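PDB 3OTT: Two-component system sensor histidine kinase from Bacteroides thetaiotaomicron, which probably senses saccharides through its extracellular beta-propeller region and relays the signal by ATP-dependent histidine phosphorylation to control transcription. Local coordinates for residues 341-346 and 371-376. Sequence-based numbering, arbitrary orientation.
Sequences GANGLI and SHNRIR
Two backbone hydrogen bonds pin the turn at G341-G344 to the start of strand 375-380 and the loop before it: I375 N donates almost straight (176°) to G341 O at 3.0 Å, and G344 N reaches N373 O at 2.8 Å with a more bent N-H angle. Beside them, N343 and N373 run side by side with amide planes 88° apart. Water 1 joins them, donating to N343 OD1 (2.7 Å) and accepting from N373 ND2 (2.8 Å), while N343 ND2 bonds G323 O and N373 OD1 takes M363 N. An alanine in place of N373 would probably leave the water and M363 N without this partner. A342 lies over one face of the R374 guanidinium, its CA offset toward the rim and its CB 3.9 Å from R374 NH1. R374 NH1 hydrogen-bonds Q129 of the second subunit, and NH2 forms salt bridges with D72 and D113 of that subunit. R374 N donates in the ring plane to H372 ND1. I375 places CG1 beside its own backbone N (chi1 -54°), where it packs 4.1 Å from L345 CB. With 344-348 in one four-stranded antiparallel sheet and 375-380 opening the next, the contact joins successive blades of a beta-propeller, at a face that meets the second subunit.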
loop_
_atom_site.group_PDB
_atom_site.type_symbol
_atom_site.label_atom_id
_atom_site.label_comp_id
_atom_site.label_asym_id
_atom_site.label_seq_id
_atom_site.Cartn_x
_atom_site.Cartn_y
_atom_site.Cartn_z
ATOM N N GLY B 341 -16.329 0.065 10.130
ATOM C CA GLY B 341 -17.046 -1.135 9.729
ATOM C C GLY B 341 -16.388 -2.383 10.262
ATOM O O GLY B 341 -16.056 -2.433 11.409
ATOM N N ALA B 342 -16.125 -3.347 9.402
ATOM C CA ALA B 342 -15.618 -4.667 9.823
ATOM C C ALA B 342 -14.234 -4.540 10.377
ATOM O O ALA B 342 -13.881 -5.256 11.283
ATOM C CB ALA B 342 -15.580 -5.622 8.627
ATOM N N ASN B 343 -13.403 -3.676 9.793
ATOM C CA ASN B 343 -11.988 -3.667 10.155
ATOM C C ASN B 343 -11.565 -2.392 10.861
ATOM O O ASN B 343 -10.559 -1.781 10.458
ATOM C CB ASN B 343 -11.098 -3.842 8.904
ATOM C CG ASN B 343 -9.615 -4.210 9.268
ATOM O OD1 ASN B 343 -9.326 -4.757 10.361
ATOM N ND2 ASN B 343 -8.681 -3.891 8.355
ATOM N N GLY B 344 -12.314 -1.970 11.885
ATOM C CA GLY B 344 -11.913 -0.782 12.658
ATOM C C GLY B 344 -12.493 0.554 12.181
ATOM O O GLY B 344 -13.401 0.610 11.327
ATOM N N LEU B 345 -11.966 1.648 12.708
ATOM C CA LEU B 345 -12.621 2.940 12.564
ATOM C C LEU B 345 -11.615 4.017 12.166
ATOM O O LEU B 345 -10.615 4.232 12.849
ATOM C CB LEU B 345 -13.303 3.313 13.900
ATOM C CG LEU B 345 -14.004 4.665 14.089
ATOM C CD1 LEU B 345 -15.270 4.839 13.260
ATOM C CD2 LEU B 345 -14.328 4.947 15.601
ATOM N N ILE B 346 -11.937 4.745 11.113
ATOM C CA ILE B 346 -11.024 5.708 10.565
ATOM C C ILE B 346 -11.558 7.128 10.789
ATOM O O ILE B 346 -12.705 7.418 10.383
ATOM C CB ILE B 346 -10.782 5.450 9.084
ATOM C CG1 ILE B 346 -10.387 3.984 8.845
ATOM C CG2 ILE B 346 -9.705 6.414 8.508
ATOM C CD1 ILE B 346 -10.437 3.594 7.369
ATOM N N SER B 371 -11.126 -1.790 21.482
ATOM C CA SER B 371 -11.534 -3.017 22.160
ATOM C C SER B 371 -11.906 -4.135 21.156
ATOM O O SER B 371 -11.746 -5.290 21.508
ATOM C CB SER B 371 -12.711 -2.788 23.150
ATOM O OG SER B 371 -13.783 -2.089 22.477
ATOM N N HIS B 372 -12.363 -3.779 19.939
ATOM C CA HIS B 372 -12.869 -4.721 18.897
ATOM C C HIS B 372 -12.922 -3.986 17.572
ATOM O O HIS B 372 -13.245 -2.792 17.532
ATOM C CB HIS B 372 -14.297 -5.218 19.195
ATOM C CG HIS B 372 -14.625 -6.561 18.616
ATOM N ND1 HIS B 372 -14.904 -6.767 17.278
ATOM C CD2 HIS B 372 -14.723 -7.776 19.198
ATOM C CE1 HIS B 372 -15.137 -8.050 17.059
ATOM N NE2 HIS B 372 -15.036 -8.687 18.205
ATOM N N ASN B 373 -12.643 -4.702 16.479
ATOM C CA ASN B 373 -12.672 -4.101 15.154
ATOM C C ASN B 373 -14.065 -3.833 14.565
ATOM O O ASN B 373 -14.234 -2.932 13.706
ATOM C CB ASN B 373 -11.867 -4.984 14.190
ATOM C CG ASN B 373 -10.382 -4.756 14.335
ATOM O OD1 ASN B 373 -9.960 -3.743 14.877
ATOM N ND2 ASN B 373 -9.600 -5.680 13.887
ATOM N N ARG B 374 -15.041 -4.612 14.983
ATOM C CA ARG B 374 -16.339 -4.583 14.335
ATOM C C ARG B 374 -17.191 -3.441 14.930
ATOM O O ARG B 374 -17.636 -3.505 16.062
ATOM C CB ARG B 374 -17.016 -5.957 14.436
ATOM C CG ARG B 374 -18.287 -6.137 13.618
ATOM C CD ARG B 374 -18.606 -7.632 13.283
ATOM N NE ARG B 374 -17.599 -8.292 12.467
ATOM C CZ ARG B 374 -17.515 -8.229 11.138
ATOM N NH1 ARG B 374 -18.418 -7.544 10.382
ATOM N NH2 ARG B 374 -16.532 -8.878 10.546
ATOM N N ILE B 375 -17.342 -2.379 14.154
ATOM C CA ILE B 375 -18.027 -1.167 14.546
ATOM C C ILE B 375 -19.449 -1.364 14.070
ATOM O O ILE B 375 -19.673 -1.842 12.925
ATOM C CB ILE B 375 -17.461 0.047 13.759
ATOM C CG1 ILE B 375 -15.918 0.150 13.904
ATOM C CG2 ILE B 375 -18.152 1.330 14.247
ATOM C CD1 ILE B 375 -15.474 0.081 15.304
ATOM N N ARG B 376 -20.411 -1.029 14.925
ATOM C CA ARG B 376 -21.834 -1.218 14.597
ATOM C C ARG B 376 -22.623 0.108 14.615
ATOM O O ARG B 376 -23.654 0.216 13.990
ATOM C CB ARG B 376 -22.466 -2.296 15.493
ATOM C CG ARG B 376 -21.564 -3.503 15.749
ATOM C CD ARG B 376 -22.228 -4.769 16.164
ATOM N NE ARG B 376 -22.866 -5.275 15.019
ATOM C CZ ARG B 376 -22.683 -6.443 14.398
ATOM N NH1 ARG B 376 -21.843 -7.415 14.802
ATOM N NH2 ARG B 376 -23.440 -6.596 13.332
HETATM O O HOH W 1 -10.154 -7.066 11.516
#